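Local coordinates for uncharacterized protein (Legionella pneumophila subsp. pneumophila str. Philadelphia 1, PDB 4RXV) that is of unknown function but probably acts as a bacterial effector, its N-terminal part carrying a RavJ-type domain of the clan CA peptidases, at residues 179-182 and 183-187; 214-217 and 218-222; 156-159 and 160-164. All blocks are in the same frame, centred on the assembly; numbering follows the deposited sequence. Where two conformers were deposited one is given.

Contact 1: residues 179-182 and 183-187; sequences HPPE and QALAI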
loop_
_atom_site.group_PDB
_atom_site.type_symbol
_atom_site.label_atom_id
_atom_site.label_comp_id
_atom_site.label_asym_id
_atom_site.label_seq_id
_atom_site.Cartn_x
_atom_site.Cartn_y
_atom_site.Cartn_z
ATOM N N HIS A 179 -11.729 -4.731 -2.643
ATOM C CA HIS A 179 -11.214 -5.767 -3.526
ATOM C C HIS A 179 -10.480 -6.835 -2.724
ATOM O O HIS A 179 -9.867 -6.543 -1.711
ATOM C CB HIS A 179 -10.312 -5.154 -4.594
ATOM C CG HIS A 179 -11.048 -4.208 -5.486
ATOM N ND1 HIS A 179 -11.652 -4.613 -6.652
ATOM C CD2 HIS A 179 -11.321 -2.887 -5.359
ATOM C CE1 HIS A 179 -12.253 -3.580 -7.215
ATOM N NE2 HIS A 179 -12.094 -2.523 -6.435
ATOM N N PRO A 180 -10.544 -8.089 -3.172
ATOM C CA PRO A 180 -9.879 -9.153 -2.425
ATOM C C PRO A 180 -8.358 -9.149 -2.589
ATOM O O PRO A 180 -7.818 -8.559 -3.533
ATOM C CB PRO A 180 -10.456 -10.424 -3.054
ATOM C CG PRO A 180 -10.790 -10.005 -4.460
ATOM C CD PRO A 180 -11.262 -8.587 -4.356
ATOM N N PRO A 181 -7.650 -9.840 -1.689
ATOM C CA PRO A 181 -6.189 -9.918 -1.807
ATOM C C PRO A 181 -5.728 -10.391 -3.178
ATOM O O PRO A 181 -4.656 -9.979 -3.646
ATOM C CB PRO A 181 -5.795 -10.893 -0.672
ATOM C CG PRO A 181 -6.888 -10.768 0.333
ATOM C CD PRO A 181 -8.140 -10.525 -0.482
ATOM N N GLU A 182 -6.490 -11.276 -3.797
ATOM C CA GLU A 182 -6.087 -11.853 -5.075
ATOM C C GLU A 182 -6.123 -10.840 -6.220
ATOM O O GLU A 182 -5.663 -11.130 -7.316
ATOM C CB GLU A 182 -6.951 -13.056 -5.410
ATOM C CG GLU A 182 -6.787 -14.211 -4.445
ATOM C CD GLU A 182 -7.555 -14.055 -3.142
ATOM O OE1 GLU A 182 -8.403 -13.138 -2.993
ATOM O OE2 GLU A 182 -7.336 -14.913 -2.255
ATOM N N GLN A 183 -6.702 -9.671 -5.964
ATOM C CA GLN A 183 -6.703 -8.574 -6.925
ATOM C C GLN A 183 -5.812 -7.413 -6.520
ATOM O O GLN A 183 -5.821 -6.389 -7.192
ATOM C CB GLN A 183 -8.121 -8.044 -7.113
ATOM C CG GLN A 183 -9.017 -9.001 -7.851
ATOM C CD GLN A 183 -10.422 -8.465 -8.038
ATOM O OE1 GLN A 183 -10.723 -7.322 -7.689
ATOM N NE2 GLN A 183 -11.300 -9.302 -8.589
ATOM N N ALA A 184 -5.032 -7.555 -5.445
ATOM C CA ALA A 184 -4.356 -6.385 -4.885
ATOM C C ALA A 184 -3.076 -6.643 -4.123
ATOM O O ALA A 184 -2.260 -5.736 -4.044
ATOM C CB ALA A 184 -5.320 -5.642 -3.976
ATOM N N LEU A 185 -2.907 -7.794 -3.495
ATOM C CA LEU A 185 -1.791 -8.010 -2.565
ATOM C C LEU A 185 -0.811 -9.043 -3.136
ATOM O O LEU A 185 -0.964 -10.256 -2.933
ATOM C CB LEU A 185 -2.286 -8.421 -1.182
ATOM C CG LEU A 185 -3.202 -7.402 -0.480
ATOM C CD1 LEU A 185 -3.650 -7.904 0.873
ATOM C CD2 LEU A 185 -2.530 -6.018 -0.350
ATOM N N ALA A 186 0.222 -8.534 -3.813
ATOM C CA ALA A 186 1.324 -9.303 -4.377
ATOM C C ALA A 186 0.842 -10.200 -5.508
ATOM O O ALA A 186 0.950 -11.432 -5.446
ATOM C CB ALA A 186 2.066 -10.068 -3.305
ATOM N N ILE A 187 0.300 -9.561 -6.545
ATOM C CA ILE A 187 -0.270 -10.263 -7.682
ATOM C C ILE A 187 0.238 -9.681 -8.999
ATOM O O ILE A 187 0.644 -8.524 -9.074
ATOM C CB ILE A 187 -1.853 -10.262 -7.653
ATOM C CG1 ILE A 187 -2.540 -8.949 -8.147
ATOM C CG2 ILE A 187 -2.375 -10.681 -6.288
ATOM C CD1 ILE A 187 -2.250 -7.716 -7.414
#
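Pro181 and Leu185 meet through both backbone and side chain in a tight local turn. The backbone bonds carry most of the turn. Pro180 O accepts from Gln183 N at 2.9 Å, with the donor well above the carbonyl plane. Pro181 O is gripped twice. Leu185 N donates to Pro181 O at 2.8 Å along an almost straight N-H (170°). Ala184 N reaches the same Pro181 O at 3.0 Å, from high above the carbonyl plane. The bonds from Gln183 and Ala184 span three residues and are of 3-10 type. The bond from Leu185 spans four and is alpha-like.

One polar side-chain bond closes over the start of the turn. His179 ND1 donates to Gln183 OE1 at 3.0 Å. The oxygen sits at the edge of the imidazole, in its plane, while the ring and the amide are turned 42° against each other. The Gln183 chain runs straight beyond CG (chi2 -180°), which carries OE1 back past Pro180. Gln183 was modelled in two conformers, and the bond is described for one of them, so it is probably not always made. His179 NE2 is held separately by Cys32 O, which helps to fix the ring rotation.

The remaining contacts are van der Waals. The Pro180 ring flanks the Gln183 amide, with Pro180 CD 3.6 Å from Gln183 OE1. Ile187 CG2 rests against Glu182 O at 3.5 Å, and it lies near Pro181 O as well. One pair is apolar: Pro181 CB touches Leu185 CD1 at 4.0 Å.

The turn follows helix 172-176, whose Val175 packs on Ala184 and Leu185. Leu13 and Lys14 of helix 6-14 meet Leu185 and Pro181. Beyond it, Ala186 and Ile187 face Ile169 of strand 168-170 in a G1 beta bulge.

Contact 2: residues 214-217 and 218-222; sequences TSTR and TGQLT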
loop_
_atom_site.group_PDB
_atom_site.type_symbol
_atom_site.label_atom_id
_atom_site.label_comp_id
_atom_site.label_asym_id
_atom_site.label_seq_id
_atom_site.Cartn_x
_atom_site.Cartn_y
_atom_site.Cartn_z
ATOM N N THR A 214 20.742 -1.085 3.035
ATOM C CA THR A 214 21.479 -2.173 3.670
ATOM C C THR A 214 21.583 -2.016 5.188
ATOM O O THR A 214 21.620 -3.008 5.922
ATOM C CB THR A 214 22.881 -2.277 3.093
ATOM O OG1 THR A 214 22.783 -2.350 1.674
ATOM C CG2 THR A 214 23.534 -3.505 3.635
ATOM N N SER A 215 21.632 -0.771 5.652
ATOM C CA SER A 215 21.701 -0.500 7.083
ATOM C C SER A 215 20.321 -0.399 7.736
ATOM O O SER A 215 20.216 -0.079 8.919
ATOM C CB SER A 215 22.502 0.771 7.358
ATOM O OG SER A 215 21.914 1.893 6.744
ATOM N N THR A 216 19.270 -0.672 6.978
ATOM C CA THR A 216 17.917 -0.633 7.509
ATOM C C THR A 216 17.586 -2.020 8.051
ATOM O O THR A 216 17.509 -2.992 7.316
ATOM C CB THR A 216 16.914 -0.207 6.421
ATOM O OG1 THR A 216 17.276 1.082 5.915
ATOM C CG2 THR A 216 15.503 -0.126 6.986
ATOM N N ARG A 217 17.370 -2.078 9.351
ATOM C CA ARG A 217 17.027 -3.294 10.061
ATOM C C ARG A 217 15.743 -3.929 9.543
ATOM O O ARG A 217 14.798 -3.235 9.177
ATOM C CB ARG A 217 16.807 -2.917 11.529
ATOM C CG ARG A 217 17.088 -3.998 12.542
ATOM C CD ARG A 217 17.316 -3.392 13.941
ATOM N NE ARG A 217 18.166 -4.226 14.792
ATOM C CZ ARG A 217 19.491 -4.115 14.894
ATOM N NH1 ARG A 217 20.161 -3.222 14.175
ATOM N NH2 ARG A 217 20.164 -4.940 15.687
ATOM N N THR A 218 15.699 -5.252 9.522
ATOM C CA THR A 218 14.467 -5.971 9.260
ATOM C C THR A 218 13.828 -6.443 10.572
ATOM O O THR A 218 14.468 -6.436 11.625
ATOM C CB THR A 218 14.710 -7.170 8.332
ATOM O OG1 THR A 218 15.665 -8.071 8.918
ATOM C CG2 THR A 218 15.202 -6.704 6.971
ATOM N N GLY A 219 12.572 -6.868 10.525
ATOM C CA GLY A 219 11.903 -7.347 11.729
ATOM C C GLY A 219 11.534 -6.247 12.716
ATOM O O GLY A 219 11.300 -6.514 13.897
ATOM N N GLN A 220 11.498 -5.004 12.244
ATOM C CA GLN A 220 11.076 -3.894 13.082
ATOM C C GLN A 220 9.583 -3.894 13.362
ATOM O O GLN A 220 9.142 -3.344 14.379
ATOM C CB GLN A 220 11.442 -2.569 12.443
ATOM C CG GLN A 220 12.902 -2.414 12.216
ATOM C CD GLN A 220 13.236 -1.039 11.720
ATOM O OE1 GLN A 220 12.909 -0.041 12.355
ATOM N NE2 GLN A 220 13.849 -0.970 10.563
ATOM N N LEU A 221 8.793 -4.468 12.457
ATOM C CA LEU A 221 7.342 -4.366 12.562
ATOM C C LEU A 221 6.730 -5.611 13.199
ATOM O O LEU A 221 7.186 -6.743 13.011
ATOM C CB LEU A 221 6.700 -4.189 11.189
ATOM C CG LEU A 221 7.164 -2.990 10.373
ATOM C CD1 LEU A 221 6.568 -2.986 8.994
ATOM C CD2 LEU A 221 6.847 -1.678 11.092
ATOM N N THR A 222 5.665 -5.402 13.954
ATOM C CA THR A 222 4.828 -6.492 14.405
ATOM C C THR A 222 3.649 -6.592 13.438
ATOM O O THR A 222 2.942 -5.613 13.234
ATOM C CB THR A 222 4.353 -6.225 15.822
ATOM O OG1 THR A 222 5.499 -6.078 16.679
ATOM C CG2 THR A 222 3.492 -7.356 16.300
#
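Gln220 folds back on Arg217 and bonds its main chain through the side-chain amide. Gln220 NE2 donates to Arg217 O at 2.8 Å. The N-H points almost straight at the oxygen (172°), which lies in the plane of the amide. Seen from the acceptor, the donor is tilted 35° from the carbonyl plane. The same nitrogen passes Arg217 CB at 3.7 Å. Gln220 NE2 also lies 4.0 Å from Thr216 CG2, and these two side chains cross at about a right angle. Thr216 CG2 stands anti to the backbone N (OG1 chi1 -59°), which turns the methyl to the amide.

This stretch is part of the irregular tail that follows strand 202-206. It runs over the surface of helices 74-84 and 117-122 as an irregular chain that turns at Gly219 and Gln220, with positive phi at Gly219.

The second shell fixes both ends of the glutamine. Gln75 OE1 takes another bond from Gln220 NE2, and Ile78 of helix 74-84 packs on Gln220. Asp115 receives the backbone N-H groups of Gln220 and Leu221 on its two carboxylate oxygens. Thr216 OG1 is bonded to Ser212 O, and Thr216 O accepts from Arg120.

Contact 3: residues 156-159 and 160-164; sequences EQLT and AEVFP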
loop_
_atom_site.group_PDB
_atom_site.type_symbol
_atom_site.label_atom_id
_atom_site.label_comp_id
_atom_site.label_asym_id
_atom_site.label_seq_id
_atom_site.Cartn_x
_atom_site.Cartn_y
_atom_site.Cartn_z
ATOM N N GLU A 156 11.074 9.920 -17.273
ATOM C CA GLU A 156 10.625 8.805 -18.091
ATOM C C GLU A 156 9.453 8.109 -17.377
ATOM O O GLU A 156 9.445 7.973 -16.156
ATOM C CB GLU A 156 11.748 7.803 -18.329
ATOM C CG GLU A 156 11.361 6.754 -19.330
ATOM C CD GLU A 156 12.506 5.856 -19.769
ATOM O OE1 GLU A 156 12.255 5.023 -20.668
ATOM O OE2 GLU A 156 13.638 5.950 -19.236
ATOM N N GLN A 157 8.445 7.686 -18.134
ATOM C CA GLN A 157 7.320 6.960 -17.561
ATOM C C GLN A 157 7.540 5.455 -17.583
ATOM O O GLN A 157 8.229 4.899 -18.457
ATOM C CB GLN A 157 6.044 7.298 -18.316
ATOM C CG GLN A 157 5.516 8.678 -18.022
ATOM C CD GLN A 157 4.296 8.985 -18.857
ATOM O OE1 GLN A 157 4.270 8.701 -20.057
ATOM N NE2 GLN A 157 3.271 9.554 -18.231
ATOM N N LEU A 158 6.934 4.812 -16.595
ATOM C CA LEU A 158 6.813 3.380 -16.543
ATOM C C LEU A 158 5.600 2.973 -17.381
ATOM O O LEU A 158 4.479 3.455 -17.165
ATOM C CB LEU A 158 6.664 2.942 -15.095
ATOM C CG LEU A 158 6.471 1.444 -14.849
ATOM C CD1 LEU A 158 7.690 0.639 -15.228
ATOM C CD2 LEU A 158 6.130 1.186 -13.395
ATOM N N THR A 159 5.843 2.092 -18.346
ATOM C CA THR A 159 4.823 1.527 -19.219
ATOM C C THR A 159 5.031 0.015 -19.286
ATOM O O THR A 159 6.035 -0.497 -18.798
ATOM C CB THR A 159 4.943 2.095 -20.609
ATOM O OG1 THR A 159 6.247 1.794 -21.084
ATOM C CG2 THR A 159 4.745 3.599 -20.587
ATOM N N ALA A 160 4.106 -0.690 -19.924
ATOM C CA ALA A 160 4.139 -2.140 -19.935
ATOM C C ALA A 160 5.436 -2.688 -20.520
ATOM O O ALA A 160 5.930 -3.726 -20.072
ATOM C CB ALA A 160 2.943 -2.685 -20.693
ATOM N N GLU A 161 5.996 -2.014 -21.520
ATOM C CA GLU A 161 7.162 -2.581 -22.203
ATOM C C GLU A 161 8.455 -2.416 -21.401
ATOM O O GLU A 161 9.483 -2.970 -21.779
ATOM C CB GLU A 161 7.321 -2.037 -23.633
ATOM C CG GLU A 161 7.795 -0.609 -23.731
ATOM C CD GLU A 161 6.673 0.397 -23.582
ATOM O OE1 GLU A 161 6.917 1.594 -23.858
ATOM O OE2 GLU A 161 5.550 0.001 -23.200
ATOM N N VAL A 162 8.400 -1.665 -20.302
ATOM C CA VAL A 162 9.546 -1.570 -19.388
ATOM C C VAL A 162 9.157 -2.037 -17.969
ATOM O O VAL A 162 9.768 -1.644 -16.983
ATOM C CB VAL A 162 10.192 -0.140 -19.408
ATOM C CG1 VAL A 162 10.795 0.150 -20.784
ATOM C CG2 VAL A 162 9.207 0.946 -19.045
ATOM N N PHE A 163 8.155 -2.918 -17.890
ATOM C CA PHE A 163 7.673 -3.506 -16.625
ATOM C C PHE A 163 8.223 -4.941 -16.542
ATOM O O PHE A 163 7.833 -5.793 -17.337
ATOM C CB PHE A 163 6.153 -3.515 -16.664
ATOM C CG PHE A 163 5.465 -3.725 -15.337
ATOM C CD1 PHE A 163 5.465 -2.755 -14.364
ATOM C CD2 PHE A 163 4.711 -4.862 -15.118
ATOM C CE1 PHE A 163 4.772 -2.939 -13.184
ATOM C CE2 PHE A 163 3.999 -5.035 -13.932
ATOM C CZ PHE A 163 4.020 -4.076 -12.989
ATOM N N PRO A 164 9.135 -5.220 -15.593
ATOM C CA PRO A 164 9.836 -6.508 -15.631
ATOM C C PRO A 164 8.943 -7.722 -15.471
ATOM O O PRO A 164 7.957 -7.661 -14.727
ATOM C CB PRO A 164 10.785 -6.418 -14.437
ATOM C CG PRO A 164 11.022 -4.973 -14.269
ATOM C CD PRO A 164 9.725 -4.316 -14.594
#
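Gln157 makes the first, light touch of this turn, its carbonyl O lying 4.1 Å from Val162 CG2. Its side chain turns elsewhere, with NE2 bonded to the hydroxyl of Tyr137.

Both Leu158 methyls, CD1 and CD2, lie 4.1 Å from Phe163 CD1. Leu158 CD1 also reaches Val162, resting on Val162 O at 3.6 Å and meeting its methyl CG2. Leu158 CD2 approaches the phenyl ring at its edge, near the ring plane, so the leucine does not stack on a face. With CG anti to the backbone N (chi1 178°), the branch is swung forward along the chain to these later residues. Leu143 of strand 136-146 touches both Leu158 and Phe163, and Phe199 meets the Phe163 ring edge-to-face.

Thr159 contributes its backbone oxygen. Val162 N donates to Thr159 O at 3.0 Å with an N-H angle of 153°, from above the carbonyl plane. Val162 CG2 lies close over Thr159, 3.5 Å from its O and 3.6 Å from its N. That Thr159 N is buried here and has no bonding partner in the model. The valine methyl therefore packs against a polar group without satisfying it. One residue further on, Phe163 N donates to Ala160 O at 3.2 Å, so the turn repeats the same three-residue spacing.

Around it, Leu158 is tied through its backbone to Ala201, and Pro164 O accepts from Thr167 OG1. The loop joins strands 136-146 and 168-170, which are neighbours in the antiparallel sheet. The backbone angles of Ala160 and Glu161 are those of a type I beta turn, and the two consecutive three-residue bonds make it a short 3-10 turn.

The three contacts come along the chain in the order 3, 1, 2, and none touches another. The centres of contacts 1 and 3 are 21 Å apart, with nearest atoms about 7 Å apart. Contact 2 lies 24 Å from contact 1 and 29 Å from contact 3, centre to centre. All are separate local turns. Contacts 3 and 1, both in the RavJ peptidase domain, shape the connections before and after strand 168-170, an edge of the antiparallel sheet. Contact 1 also bonds back to that strand. Contact 2 follows strand 202-206, the other edge, and lays the tail on helices 74-84 and 117-122. None is tied to a known site.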